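Local coordinates for protein alkaline serine protease (Thermobifida fusca, PDB 2PFE) that probably cleaves peptide bonds as a chymotrypsin-like serine endopeptidase, this piece being the protease domain of a longer precursor, at residues F11-R23 with G138-G152. Numbering follows the deposited sequence.
Sequences FGNYRCSIGFSVR and GDSGGPWLTGSQAQG. With AES (4-(2-aminoethyl)benzenesulfonyl fluoride), chain D.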
loop_
_atom_site.group_PDB
_atom_site.type_symbol
_atom_site.label_atom_id
_atom_site.label_comp_id
_atom_site.label_asym_id
_atom_site.label_seq_id
_atom_site.Cartn_x
_atom_site.Cartn_y
_atom_site.Cartn_z
ATOM N N PHE A 11 7.624 -12.104 5.343
ATOM C CA PHE A 11 8.726 -12.614 4.528
ATOM C C PHE A 11 9.997 -12.509 5.342
ATOM O O PHE A 11 10.385 -11.434 5.799
ATOM C CB PHE A 11 8.838 -11.871 3.179
ATOM C CG PHE A 11 8.806 -10.383 3.309
ATOM C CD1 PHE A 11 9.985 -9.648 3.337
ATOM C CD2 PHE A 11 7.595 -9.714 3.422
ATOM C CE1 PHE A 11 9.953 -8.262 3.488
ATOM C CE2 PHE A 11 7.558 -8.331 3.573
ATOM C CZ PHE A 11 8.737 -7.604 3.612
ATOM N N GLY A 12 10.630 -13.656 5.558
ATOM C CA GLY A 12 11.821 -13.683 6.371
ATOM C C GLY A 12 11.569 -13.029 7.710
ATOM O O GLY A 12 10.671 -13.420 8.458
ATOM N N ASN A 13 12.384 -12.030 7.995
ATOM C CA ASN A 13 12.407 -11.357 9.274
ATOM C C ASN A 13 11.353 -10.236 9.352
ATOM O O ASN A 13 11.238 -9.559 10.365
ATOM C CB ASN A 13 13.832 -10.810 9.491
ATOM C CG ASN A 13 14.019 -10.169 10.840
ATOM O OD1 ASN A 13 14.492 -9.034 10.929
ATOM N ND2 ASN A 13 13.643 -10.876 11.899
ATOM N N TYR A 14 10.569 -10.070 8.289
ATOM C CA TYR A 14 9.785 -8.843 8.123
ATOM C C TYR A 14 8.286 -9.009 7.984
ATOM O O TYR A 14 7.770 -10.083 7.657
ATOM C CB TYR A 14 10.292 -8.036 6.913
ATOM C CG TYR A 14 11.762 -7.693 6.965
ATOM C CD1 TYR A 14 12.671 -8.332 6.125
ATOM C CD2 TYR A 14 12.245 -6.732 7.857
ATOM C CE1 TYR A 14 14.029 -8.027 6.168
ATOM C CE2 TYR A 14 13.604 -6.411 7.910
ATOM C CZ TYR A 14 14.490 -7.068 7.066
ATOM O OH TYR A 14 15.833 -6.760 7.108
ATOM N N ARG A 15 7.620 -7.880 8.221
ATOM C CA ARG A 15 6.188 -7.706 8.078
ATOM C C ARG A 15 5.941 -6.441 7.238
ATOM O O ARG A 15 6.571 -5.405 7.468
ATOM C CB ARG A 15 5.606 -7.521 9.486
ATOM C CG ARG A 15 4.136 -7.234 9.568
ATOM C CD ARG A 15 3.626 -7.531 10.947
ATOM N NE ARG A 15 3.657 -6.365 11.818
ATOM C CZ ARG A 15 2.778 -6.159 12.791
ATOM N NH1 ARG A 15 1.806 -7.038 13.000
ATOM N NH2 ARG A 15 2.867 -5.080 13.549
ATOM N N CYS A 16 5.077 -6.538 6.230
ATOM C CA CYS A 16 4.489 -5.348 5.581
ATOM C C CYS A 16 2.975 -5.480 5.582
ATOM O O CYS A 16 2.455 -6.468 6.077
ATOM C CB CYS A 16 5.001 -5.162 4.152
ATOM S SG CYS A 16 6.645 -4.418 4.054
ATOM N N SER A 17 2.281 -4.472 5.058
ATOM C CA SER A 17 0.814 -4.499 5.001
ATOM C C SER A 17 0.355 -4.611 3.558
ATOM O O SER A 17 0.896 -3.962 2.671
ATOM C CB SER A 17 0.245 -3.233 5.629
ATOM O OG SER A 17 0.556 -3.205 7.001
ATOM N N ILE A 18 -0.621 -5.487 3.327
ATOM C CA ILE A 18 -1.272 -5.596 2.035
ATOM C C ILE A 18 -1.828 -4.228 1.633
ATOM O O ILE A 18 -2.489 -3.561 2.418
ATOM C CB ILE A 18 -2.429 -6.628 2.116
ATOM C CG1 ILE A 18 -1.875 -8.032 2.387
ATOM C CG2 ILE A 18 -3.357 -6.550 0.878
ATOM C CD1 ILE A 18 -2.948 -9.055 2.851
ATOM N N GLY A 19 -1.555 -3.829 0.400
ATOM C CA GLY A 19 -2.137 -2.620 -0.156
ATOM C C GLY A 19 -3.564 -2.807 -0.636
ATOM O O GLY A 19 -4.497 -2.564 0.109
ATOM N N PHE A 20 -3.721 -3.225 -1.897
ATOM C CA PHE A 20 -5.029 -3.429 -2.522
ATOM C C PHE A 20 -5.009 -4.732 -3.322
ATOM O O PHE A 20 -4.047 -4.993 -4.043
ATOM C CB PHE A 20 -5.358 -2.318 -3.535
ATOM C CG PHE A 20 -5.514 -0.932 -2.938
ATOM C CD1 PHE A 20 -4.463 -0.017 -2.961
ATOM C CD2 PHE A 20 -6.712 -0.536 -2.366
ATOM C CE1 PHE A 20 -4.624 1.279 -2.415
ATOM C CE2 PHE A 20 -6.870 0.734 -1.814
ATOM C CZ PHE A 20 -5.834 1.646 -1.852
ATOM N N SER A 21 -6.060 -5.527 -3.218
ATOM C CA SER A 21 -6.223 -6.659 -4.149
ATOM C C SER A 21 -6.170 -6.176 -5.598
ATOM O O SER A 21 -6.751 -5.126 -5.941
ATOM C CB SER A 21 -7.550 -7.379 -3.937
ATOM O OG SER A 21 -7.577 -8.063 -2.689
ATOM N N VAL A 22 -5.488 -6.951 -6.442
ATOM C CA VAL A 22 -5.399 -6.675 -7.887
ATOM C C VAL A 22 -5.560 -7.958 -8.695
ATOM O O VAL A 22 -5.447 -9.056 -8.155
ATOM C CB VAL A 22 -4.049 -5.995 -8.287
ATOM C CG1 VAL A 22 -3.903 -4.597 -7.673
ATOM C CG2 VAL A 22 -2.840 -6.879 -7.957
ATOM N N ARG A 23 -5.836 -7.791 -9.984
ATOM C CA ARG A 23 -5.794 -8.882 -10.957
ATOM C C ARG A 23 -4.819 -8.535 -12.077
ATOM O O ARG A 23 -4.624 -7.364 -12.387
ATOM C CB ARG A 23 -7.173 -9.128 -11.584
ATOM C CG ARG A 23 -8.258 -9.491 -10.613
ATOM C CD ARG A 23 -9.595 -9.587 -11.331
ATOM N NE ARG A 23 -10.690 -9.821 -10.388
ATOM C CZ ARG A 23 -10.948 -10.986 -9.800
ATOM N NH1 ARG A 23 -10.205 -12.061 -10.062
ATOM N NH2 ARG A 23 -11.967 -11.084 -8.948
ATOM N N GLY A 138 5.953 -1.864 9.685
ATOM C CA GLY A 138 4.915 -2.886 9.542
ATOM C C GLY A 138 3.743 -2.349 8.740
ATOM O O GLY A 138 2.990 -3.143 8.150
ATOM N N ASP A 139 3.572 -1.017 8.737
ATOM C CA ASP A 139 2.458 -0.392 8.009
ATOM C C ASP A 139 2.759 -0.260 6.517
ATOM O O ASP A 139 1.880 0.094 5.739
ATOM C CB ASP A 139 2.134 1.011 8.544
ATOM C CG ASP A 139 1.493 1.002 9.927
ATOM O OD1 ASP A 139 0.791 0.020 10.301
ATOM O OD2 ASP A 139 1.657 2.027 10.647
ATOM N N SER A 140 4.017 -0.460 6.123
ATOM C CA SER A 140 4.435 -0.168 4.753
ATOM C C SER A 140 3.717 -1.074 3.763
ATOM O O SER A 140 3.503 -2.239 4.042
ATOM C CB SER A 140 5.947 -0.281 4.624
ATOM O OG SER A 140 6.572 0.517 5.632
ATOM N N GLY A 141 3.335 -0.503 2.625
ATOM C CA GLY A 141 2.595 -1.212 1.620
ATOM C C GLY A 141 1.092 -1.020 1.719
ATOM O O GLY A 141 0.374 -1.277 0.745
ATOM N N GLY A 142 0.626 -0.568 2.884
ATOM C CA GLY A 142 -0.799 -0.504 3.167
ATOM C C GLY A 142 -1.510 0.563 2.359
ATOM O O GLY A 142 -0.898 1.506 1.873
ATOM N N PRO A 143 -2.828 0.437 2.236
ATOM C CA PRO A 143 -3.609 1.286 1.346
ATOM C C PRO A 143 -3.937 2.656 1.918
ATOM O O PRO A 143 -4.080 2.814 3.146
ATOM C CB PRO A 143 -4.913 0.495 1.203
ATOM C CG PRO A 143 -5.088 -0.176 2.566
ATOM C CD PRO A 143 -3.658 -0.582 2.909
ATOM N N TRP A 144 -4.148 3.599 1.006
ATOM C CA TRP A 144 -4.619 4.951 1.307
ATOM C C TRP A 144 -5.920 5.146 0.568
ATOM O O TRP A 144 -6.012 4.803 -0.622
ATOM C CB TRP A 144 -3.599 5.995 0.819
ATOM C CG TRP A 144 -2.334 5.936 1.604
ATOM C CD1 TRP A 144 -1.395 4.952 1.557
ATOM C CD2 TRP A 144 -1.869 6.888 2.598
ATOM N NE1 TRP A 144 -0.382 5.210 2.457
ATOM C CE2 TRP A 144 -0.647 6.387 3.108
ATOM C CE3 TRP A 144 -2.384 8.090 3.117
ATOM C CZ2 TRP A 144 0.102 7.059 4.076
ATOM C CZ3 TRP A 144 -1.652 8.752 4.121
ATOM C CH2 TRP A 144 -0.413 8.229 4.579
ATOM N N LEU A 145 -6.906 5.685 1.273
ATOM C CA LEU A 145 -8.242 5.943 0.737
ATOM C C LEU A 145 -8.683 7.366 1.014
ATOM O O LEU A 145 -8.453 7.917 2.114
ATOM C CB LEU A 145 -9.282 4.991 1.355
ATOM C CG LEU A 145 -9.241 3.516 0.966
ATOM C CD1 LEU A 145 -10.089 2.724 1.959
ATOM C CD2 LEU A 145 -9.705 3.320 -0.453
ATOM N N THR A 146 -9.286 7.971 0.006
ATOM C CA THR A 146 -10.098 9.155 0.229
ATOM C C THR A 146 -11.510 8.703 -0.088
ATOM O O THR A 146 -11.849 8.456 -1.255
ATOM C CB THR A 146 -9.659 10.338 -0.649
ATOM O OG1 THR A 146 -8.303 10.673 -0.318
ATOM C CG2 THR A 146 -10.565 11.547 -0.394
ATOM N N GLY A 147 -12.332 8.573 0.953
ATOM C CA GLY A 147 -13.645 7.918 0.811
ATOM C C GLY A 147 -13.459 6.492 0.319
ATOM O O GLY A 147 -12.700 5.722 0.911
ATOM N N SER A 148 -14.121 6.147 -0.787
ATOM C CA SER A 148 -13.976 4.810 -1.382
ATOM C C SER A 148 -12.943 4.745 -2.532
ATOM O O SER A 148 -12.836 3.735 -3.248
ATOM C CB SER A 148 -15.334 4.329 -1.874
ATOM O OG SER A 148 -15.780 5.201 -2.892
ATOM N N GLN A 149 -12.163 5.811 -2.692
ATOM C CA GLN A 149 -11.211 5.907 -3.800
ATOM C C GLN A 149 -9.768 5.639 -3.367
ATOM O O GLN A 149 -9.203 6.362 -2.525
ATOM C CB GLN A 149 -11.313 7.274 -4.497
ATOM C CG GLN A 149 -12.730 7.579 -5.039
ATOM C CD GLN A 149 -13.179 6.654 -6.170
ATOM O OE1 GLN A 149 -12.373 6.160 -6.952
ATOM N NE2 GLN A 149 -14.489 6.432 -6.265
ATOM N N ALA A 150 -9.180 4.585 -3.942
ATOM C CA ALA A 150 -7.790 4.202 -3.693
ATOM C C ALA A 150 -6.852 5.327 -4.119
ATOM O O ALA A 150 -7.003 5.886 -5.212
ATOM C CB ALA A 150 -7.459 2.928 -4.470
ATOM N N GLN A 151 -5.887 5.650 -3.258
ATOM C CA GLN A 151 -4.907 6.725 -3.491
ATOM C C GLN A 151 -3.477 6.252 -3.670
ATOM O O GLN A 151 -2.749 6.855 -4.463
ATOM C CB GLN A 151 -4.932 7.765 -2.356
ATOM C CG GLN A 151 -6.287 8.461 -2.187
ATOM C CD GLN A 151 -6.774 9.115 -3.457
ATOM O OE1 GLN A 151 -6.032 9.874 -4.074
ATOM N NE2 GLN A 151 -8.019 8.822 -3.867
ATOM N N GLY A 152 -3.060 5.227 -2.912
ATOM C CA GLY A 152 -1.653 4.864 -2.891
ATOM C C GLY A 152 -1.367 3.787 -1.887
ATOM O O GLY A 152 -2.290 3.278 -1.247
HETATM C C3 AES D . 8.616 3.400 9.163
HETATM C C2 AES D . 8.177 2.597 8.105
HETATM C C1 AES D . 7.067 2.997 7.360
HETATM S S AES D . 6.405 2.049 6.028
HETATM O O1S AES D . 6.507 2.727 4.695
HETATM O O2S AES D . 4.699 2.137 6.552
HETATM C C6 AES D . 6.387 4.169 7.691
HETATM C C5 AES D . 6.828 4.969 8.739
HETATM C C4 AES D . 7.938 4.589 9.486
HETATM C C7 AES D . 8.360 5.514 10.620
HETATM C C8 AES D . 9.824 5.340 11.016
HETATM N N8 AES D . 10.364 6.582 11.535
HETATM O O HOH W 1 6.640 -2.382 7.043
#
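The ring of F20 is clamped between two aliphatic carbons: P143 CB sits over one face, 3.7 Å from the ring centroid, and A150 CB over the opposite face at 3.8 Å, both qualifying as CH-pi contacts. CG of F20 stands anti to its carbonyl carbon (chi1 -65°), which directs the ring between the P143 and A150 side chains of the hairpin; its rim meets W144 O, in plane and 3.4 Å from CZ, and G152 O near the plane, while L145 CD2 packs looser at the edge.

S17 grips the loop bearing the nucleophile twice. Its N-H points almost straight at S140 O (N to O 2.7 Å, 176° at the hydrogen), and its OG donates in the carbonyl plane to a lone pair of G138 O, also at 2.7 Å; A102 N is a second partner of that hydroxyl. A water bridges R15 O and G138 N. S140, predicted charge-relay serine beside H35, has its OG covalently joined to the sulfonyl sulfur of AES (1.6 Å); the S17 N-H bond is made to the backbone carbonyl of this same residue.

Across the two-barrel chymotrypsin fold, strand 20-23 runs at 99° to strand 143-146. F20 lies on a classic beta bulge with G19 opposite A31, in the sheet of strands 20-24 and 27-32; its ring packs against the 143-146/149-157 hairpin of the other barrel, and V75 of strand 74-76 touches F20, P143 and L145.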